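Local coordinates for protein Bse634I restriction endonuclease (Geobacillus stearothermophilus, PDB 1KNV) that cleaves DNA at a specific recognition sequence as a type II restriction endonuclease, probably with the help of bound metal ions, at residues S241-S245 with D273-L277; N214-S218 with A255-T259. All blocks are in the same frame, centred on the assembly; numbering follows the deposited sequence.

Interaction 1 (S241-S245 with D273-L277); sequences SEPVS and DIFSL
Val244 packs on Ile274, and Ser276 meets Glu242, in a surface contact where the loop after strand 235-240 folds over strand 273-276, one of the two edge strands of the mixed sheet within this chain. The apolar evidence is Val244 CG2, which lies 3.8 Å from Ile274 CG1; the second methyl, CG1, also approaches Ile274, and the two side chains cross obliquely. CG2 extends on to Ser276 CB, at 4.1 Å, and thus spans both strand residues whose side chains face the loop. With those methyls removed, an alanine here would probably leave a gap above Ile274 and Ser276 CB.

The polar part is modest. Ser276 OG, turned opposite its own backbone N (chi1 -176°), is 3.1 Å from Glu242 O, a possible hydrogen bond, since the one hydroxyl proton has another acceptor within reach. Farther along, a water sits 2.6 Å from Ser241 OG and donates a weak bond of 3.4 Å to Leu277 O.

Phe275 faces the other way, onto Met286 and Ile290 of helix 281-291. Beyond the contact, Leu201 backs both Val244 and Ile274, and Leu277 lies beside Leu197, which is part of a calcium site seen in this enzyme, though no calcium is bound to this chain here. Strands 235-240 and 273-276 run parallel, joined by a beta-alpha-beta crossover through helix 246-251, whose N-cap is Ser245.

Interaction 2 (N214-S218 with A255-T259); sequences NILKS and AATHT
Asn214 accepts the backbone N-H of Thr257, and Ser218 lies over the ring of His258, so that helix 203-227 of this PDDEXK-type nuclease is joined to a short 3-10 turn by a backbone N-H to side-chain amide hydrogen bond and a CH-pi contact. The bond from Thr257 N to Asn214 OD1 is 2.9 Å long but not straight, with an angle of 141° at the hydrogen. In the CH-pi contact, Ser218 CA stands 3.8 Å from the centroid of the His258 ring and 15° off its normal. Ser218 CB shares that face, while Thr259 CG2 lies over the opposite one. The ring is brought across to the helix by a first torsion that sets CG between the backbone N and the carbonyl carbon (chi1 70°).

Two waters make the next shell. One donates to Asn214 OD1 at 2.7 Å and accepts from His258 N at 3.0 Å; it also lies in the plane of the imidazole, 2.6 Å from His258 ND1. The other accepts from Asn214 ND2 at 2.9 Å and donates to Ala255 O at 2.8 Å. Both ends of the amide thus have partners, and a flip, setting ND2 against the Thr257 N-H, would probably be disfavoured.

Farther out, the Lys217 side chain meets His258 only through CB, then leads away, extended, to salt bridges with Asp272 and Glu268; Thr257 packs on Ser218 of the second subunit. The turn itself is braced by Thr259 OG1, which donates to Ala256 O at 2.7 Å, in the carbonyl plane and on a lone pair.

Interaction 1 is a surface contact and interaction 2 a buried one, with centres about 21 Å apart and nearest atoms about 7 Å apart, so they do not touch. Their segments alternate along the chain: 241-245 and 255-259 both belong to the connection between strands 235-240 and 273-276, but the first folds back on strand 273-276, the second on helix 203-227. The chemistry follows the setting. Interaction 1 relies on a small apolar patch and a tentative serine-carbonyl bond, near the calcium site; interaction 2 satisfies buried polar groups through ordered waters and a direct hydrogen bond from a backbone N-H to a side-chain amide oxygen, away from that site and against the second subunit.

Interaction 1 (S241-S245 with D273-L277)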
ATOM      1  N   SER B 241     -30.512 -10.864  18.037  1.00 27.37           N
ATOM      2  CA  SER B 241     -31.659 -10.839  18.939  1.00 28.36           C
ATOM      3  C   SER B 241     -31.685 -12.105  19.805  1.00 30.01           C
ATOM      4  O   SER B 241     -32.552 -12.260  20.665  1.00 30.87           O
ATOM      5  CB  SER B 241     -32.961 -10.699  18.153  1.00 27.51           C
ATOM      6  OG  SER B 241     -33.130  -9.365  17.709  1.00 27.56           O
ATOM      7  N   GLU B 242     -30.715 -12.992  19.578  1.00 30.85           N
ATOM      8  CA  GLU B 242     -30.577 -14.240  20.328  1.00 32.29           C
ATOM      9  C   GLU B 242     -29.233 -14.217  21.043  1.00 33.02           C
ATOM     10  O   GLU B 242     -28.333 -13.485  20.649  1.00 34.03           O
ATOM     11  CB  GLU B 242     -30.593 -15.448  19.384  1.00 32.92           C
ATOM     12  CG  GLU B 242     -31.892 -15.661  18.628  1.00 34.44           C
ATOM     13  CD  GLU B 242     -33.065 -15.932  19.552  1.00 36.04           C
ATOM     14  OE1 GLU B 242     -32.927 -16.777  20.464  1.00 37.29           O
ATOM     15  OE2 GLU B 242     -34.130 -15.308  19.365  1.00 36.27           O
ATOM     16  N   PRO B 243     -29.077 -15.014  22.111  1.00 33.42           N
ATOM     17  CA  PRO B 243     -27.799 -15.037  22.828  1.00 32.87           C
ATOM     18  C   PRO B 243     -26.710 -15.415  21.831  1.00 32.52           C
ATOM     19  O   PRO B 243     -26.992 -16.079  20.834  1.00 32.62           O
ATOM     20  CB  PRO B 243     -28.019 -16.118  23.879  1.00 33.77           C
ATOM     21  CG  PRO B 243     -29.482 -15.986  24.190  1.00 33.61           C
ATOM     22  CD  PRO B 243     -30.085 -15.838  22.806  1.00 34.37           C
ATOM     23  N   VAL B 244     -25.473 -14.997  22.083  1.00 31.59           N
ATOM     24  CA  VAL B 244     -24.387 -15.306  21.160  1.00 32.48           C
ATOM     25  C   VAL B 244     -23.498 -16.440  21.675  1.00 33.37           C
ATOM     26  O   VAL B 244     -22.918 -16.355  22.767  1.00 33.42           O
ATOM     27  CB  VAL B 244     -23.518 -14.035  20.866  1.00 32.08           C
ATOM     28  CG1 VAL B 244     -22.393 -14.363  19.892  1.00 30.86           C
ATOM     29  CG2 VAL B 244     -24.389 -12.936  20.280  1.00 31.89           C
ATOM     30  N   SER B 245     -23.405 -17.504  20.883  1.00 33.64           N
ATOM     31  CA  SER B 245     -22.592 -18.659  21.242  1.00 35.23           C
ATOM     32  C   SER B 245     -21.115 -18.386  20.980  1.00 36.43           C
ATOM     33  O   SER B 245     -20.772 -17.517  20.182  1.00 36.70           O
ATOM     34  CB  SER B 245     -23.026 -19.887  20.442  1.00 34.47           C
ATOM     35  OG  SER B 245     -22.761 -19.725  19.061  1.00 34.62           O
ATOM     36  N   ASP B 273     -17.244  -6.233  16.934  1.00 20.66           N
ATOM     37  CA  ASP B 273     -17.798  -6.908  18.087  1.00 20.90           C
ATOM     38  C   ASP B 273     -19.228  -7.296  17.785  1.00 22.78           C
ATOM     39  O   ASP B 273     -19.856  -6.762  16.863  1.00 21.82           O
ATOM     40  CB  ASP B 273     -17.717  -6.024  19.332  1.00 21.74           C
ATOM     41  CG  ASP B 273     -17.709  -6.833  20.631  1.00 23.66           C
ATOM     42  OD1 ASP B 273     -17.448  -6.234  21.692  1.00 24.10           O
ATOM     43  OD2 ASP B 273     -17.956  -8.062  20.602  1.00 24.92           O
ATOM     44  N   ILE B 274     -19.731  -8.248  18.559  1.00 23.28           N
ATOM     45  CA  ILE B 274     -21.077  -8.745  18.377  1.00 24.15           C
ATOM     46  C   ILE B 274     -21.820  -8.583  19.692  1.00 23.86           C
ATOM     47  O   ILE B 274     -21.280  -8.860  20.764  1.00 23.28           O
ATOM     48  CB  ILE B 274     -21.042 -10.229  17.924  1.00 24.42           C
ATOM     49  CG1 ILE B 274     -22.455 -10.803  17.877  1.00 24.10           C
ATOM     50  CG2 ILE B 274     -20.127 -11.031  18.832  1.00 25.60           C
ATOM     51  CD1 ILE B 274     -23.307 -10.184  16.804  1.00 23.26           C
ATOM     52  N   PHE B 275     -23.053  -8.104  19.600  1.00 24.31           N
ATOM     53  CA  PHE B 275     -23.876  -7.866  20.777  1.00 23.48           C
ATOM     54  C   PHE B 275     -25.100  -8.762  20.778  1.00 24.93           C
ATOM     55  O   PHE B 275     -25.514  -9.276  19.735  1.00 26.38           O
ATOM     56  CB  PHE B 275     -24.313  -6.398  20.814  1.00 20.76           C
ATOM     57  CG  PHE B 275     -23.166  -5.428  20.927  1.00 19.50           C
ATOM     58  CD1 PHE B 275     -22.561  -5.184  22.160  1.00 18.99           C
ATOM     59  CD2 PHE B 275     -22.674  -4.770  19.799  1.00 18.21           C
ATOM     60  CE1 PHE B 275     -21.489  -4.300  22.266  1.00 18.21           C
ATOM     61  CE2 PHE B 275     -21.605  -3.890  19.894  1.00 16.74           C
ATOM     62  CZ  PHE B 275     -21.011  -3.652  21.129  1.00 17.46           C
ATOM     63  N   SER B 276     -25.662  -8.959  21.964  1.00 24.87           N
ATOM     64  CA  SER B 276     -26.856  -9.767  22.129  1.00 25.13           C
ATOM     65  C   SER B 276     -27.896  -8.831  22.729  1.00 24.80           C
ATOM     66  O   SER B 276     -27.703  -8.292  23.815  1.00 25.31           O
ATOM     67  CB  SER B 276     -26.576 -10.928  23.073  1.00 25.46           C
ATOM     68  OG  SER B 276     -27.703 -11.774  23.179  1.00 28.70           O
ATOM     69  N   LEU B 277     -28.988  -8.615  22.012  1.00 24.92           N
ATOM     70  CA  LEU B 277     -30.018  -7.719  22.506  1.00 25.94           C
ATOM     71  C   LEU B 277     -31.243  -8.482  22.998  1.00 26.36           C
ATOM     72  O   LEU B 277     -32.024  -8.997  22.200  1.00 27.77           O
ATOM     73  CB  LEU B 277     -30.417  -6.733  21.406  1.00 25.70           C
ATOM     74  CG  LEU B 277     -29.279  -5.882  20.840  1.00 24.22           C
ATOM     75  CD1 LEU B 277     -29.774  -5.121  19.629  1.00 24.83           C
ATOM     76  CD2 LEU B 277     -28.770  -4.925  21.900  1.00 23.91           C
TER
HETATM   77  O   HOH W   1     -34.307  -8.405  19.807  1.00 31.97           O

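Interaction 2 (N214-S218 with A255-T259)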
ATOM      1  N   ASN B 214     -16.760  -6.090   5.868  1.00 14.83           N
ATOM      2  CA  ASN B 214     -15.654  -5.991   4.917  1.00 15.09           C
ATOM      3  C   ASN B 214     -15.899  -4.917   3.880  1.00 14.66           C
ATOM      4  O   ASN B 214     -14.987  -4.166   3.540  1.00 14.05           O
ATOM      5  CB  ASN B 214     -15.434  -7.324   4.210  1.00 13.90           C
ATOM      6  CG  ASN B 214     -14.487  -8.210   4.965  1.00 14.73           C
ATOM      7  OD1 ASN B 214     -13.302  -7.890   5.094  1.00 15.44           O
ATOM      8  ND2 ASN B 214     -14.995  -9.328   5.483  1.00 14.13           N
ATOM      9  N   ILE B 215     -17.136  -4.854   3.384  1.00 16.18           N
ATOM     10  CA  ILE B 215     -17.538  -3.876   2.368  1.00 17.21           C
ATOM     11  C   ILE B 215     -17.437  -2.437   2.869  1.00 17.55           C
ATOM     12  O   ILE B 215     -16.838  -1.577   2.207  1.00 16.61           O
ATOM     13  CB  ILE B 215     -18.993  -4.131   1.880  1.00 16.47           C
ATOM     14  CG1 ILE B 215     -19.027  -5.360   0.981  1.00 15.68           C
ATOM     15  CG2 ILE B 215     -19.512  -2.932   1.095  1.00 16.53           C
ATOM     16  CD1 ILE B 215     -18.294  -5.144  -0.337  1.00 17.26           C
ATOM     17  N   LEU B 216     -18.016  -2.179   4.038  1.00 15.66           N
ATOM     18  CA  LEU B 216     -17.996  -0.841   4.600  1.00 17.36           C
ATOM     19  C   LEU B 216     -16.619  -0.407   5.111  1.00 18.49           C
ATOM     20  O   LEU B 216     -16.182   0.715   4.853  1.00 19.95           O
ATOM     21  CB  LEU B 216     -19.039  -0.735   5.714  1.00 18.29           C
ATOM     22  CG  LEU B 216     -20.483  -0.909   5.234  1.00 19.74           C
ATOM     23  CD1 LEU B 216     -21.414  -0.940   6.426  1.00 19.39           C
ATOM     24  CD2 LEU B 216     -20.854   0.230   4.280  1.00 20.77           C
ATOM     25  N   LYS B 217     -15.934  -1.282   5.838  1.00 17.20           N
ATOM     26  CA  LYS B 217     -14.616  -0.928   6.348  1.00 17.24           C
ATOM     27  C   LYS B 217     -13.599  -0.682   5.231  1.00 16.08           C
ATOM     28  O   LYS B 217     -12.767   0.219   5.333  1.00 15.37           O
ATOM     29  CB  LYS B 217     -14.087  -2.008   7.293  1.00 17.01           C
ATOM     30  CG  LYS B 217     -14.705  -1.974   8.670  1.00 18.08           C
ATOM     31  CD  LYS B 217     -13.920  -2.881   9.603  1.00 18.70           C
ATOM     32  CE  LYS B 217     -14.332  -2.656  11.026  1.00 18.78           C
ATOM     33  NZ  LYS B 217     -13.371  -3.291  11.958  1.00 20.09           N
ATOM     34  N   SER B 218     -13.644  -1.481   4.173  1.00 15.23           N
ATOM     35  CA  SER B 218     -12.699  -1.272   3.091  1.00 16.33           C
ATOM     36  C   SER B 218     -13.017   0.049   2.384  1.00 17.23           C
ATOM     37  O   SER B 218     -12.111   0.765   1.940  1.00 16.95           O
ATOM     38  CB  SER B 218     -12.744  -2.444   2.109  1.00 16.78           C
ATOM     39  OG  SER B 218     -14.017  -2.578   1.502  1.00 17.89           O
ATOM     40  N   ALA B 255     -10.700 -11.808  10.197  1.00 18.84           N
ATOM     41  CA  ALA B 255     -10.011 -10.578   9.826  1.00 16.62           C
ATOM     42  C   ALA B 255     -10.560  -9.886   8.571  1.00 15.46           C
ATOM     43  O   ALA B 255     -10.883 -10.534   7.580  1.00 16.89           O
ATOM     44  CB  ALA B 255      -8.538 -10.874   9.635  1.00 15.29           C
ATOM     45  N   ALA B 256     -10.663  -8.564   8.612  1.00 14.36           N
ATOM     46  CA  ALA B 256     -11.127  -7.820   7.452  1.00 13.57           C
ATOM     47  C   ALA B 256     -10.108  -8.167   6.367  1.00 14.07           C
ATOM     48  O   ALA B 256      -8.918  -7.931   6.549  1.00 15.09           O
ATOM     49  CB  ALA B 256     -11.101  -6.327   7.762  1.00 13.83           C
ATOM     50  N   THR B 257     -10.557  -8.732   5.251  1.00 14.32           N
ATOM     51  CA  THR B 257      -9.631  -9.136   4.192  1.00 16.37           C
ATOM     52  C   THR B 257      -8.709  -8.057   3.630  1.00 16.97           C
ATOM     53  O   THR B 257      -7.585  -8.356   3.201  1.00 17.20           O
ATOM     54  CB  THR B 257     -10.370  -9.807   2.997  1.00 16.32           C
ATOM     55  OG1 THR B 257     -11.236  -8.864   2.359  1.00 17.12           O
ATOM     56  CG2 THR B 257     -11.186 -10.990   3.473  1.00 15.55           C
ATOM     57  N   HIS B 258      -9.156  -6.807   3.621  1.00 17.82           N
ATOM     58  CA  HIS B 258      -8.301  -5.754   3.086  1.00 18.17           C
ATOM     59  C   HIS B 258      -7.134  -5.430   4.013  1.00 19.45           C
ATOM     60  O   HIS B 258      -6.182  -4.756   3.610  1.00 22.14           O
ATOM     61  CB  HIS B 258      -9.106  -4.473   2.780  1.00 15.42           C
ATOM     62  CG  HIS B 258      -9.593  -3.742   3.990  1.00 14.87           C
ATOM     63  ND1 HIS B 258     -10.768  -4.059   4.635  1.00 14.50           N
ATOM     64  CD2 HIS B 258      -9.048  -2.713   4.692  1.00 14.20           C
ATOM     65  CE1 HIS B 258     -10.927  -3.263   5.680  1.00 14.03           C
ATOM     66  NE2 HIS B 258      -9.895  -2.438   5.736  1.00 14.14           N
ATOM     67  N   THR B 259      -7.182  -5.926   5.244  1.00 18.61           N
ATOM     68  CA  THR B 259      -6.120  -5.624   6.186  1.00 18.77           C
ATOM     69  C   THR B 259      -4.986  -6.637   6.246  1.00 20.34           C
ATOM     70  O   THR B 259      -4.058  -6.453   7.032  1.00 22.79           O
ATOM     71  CB  THR B 259      -6.669  -5.436   7.622  1.00 18.82           C
ATOM     72  OG1 THR B 259      -7.166  -6.681   8.125  1.00 18.30           O
ATOM     73  CG2 THR B 259      -7.793  -4.405   7.632  1.00 17.72           C
TER
HETATM   74  O   HOH W   2     -13.328 -11.414   6.616  1.00 18.30           O
HETATM   75  O   HOH W   3     -12.099  -6.013   3.605  1.00 18.87           O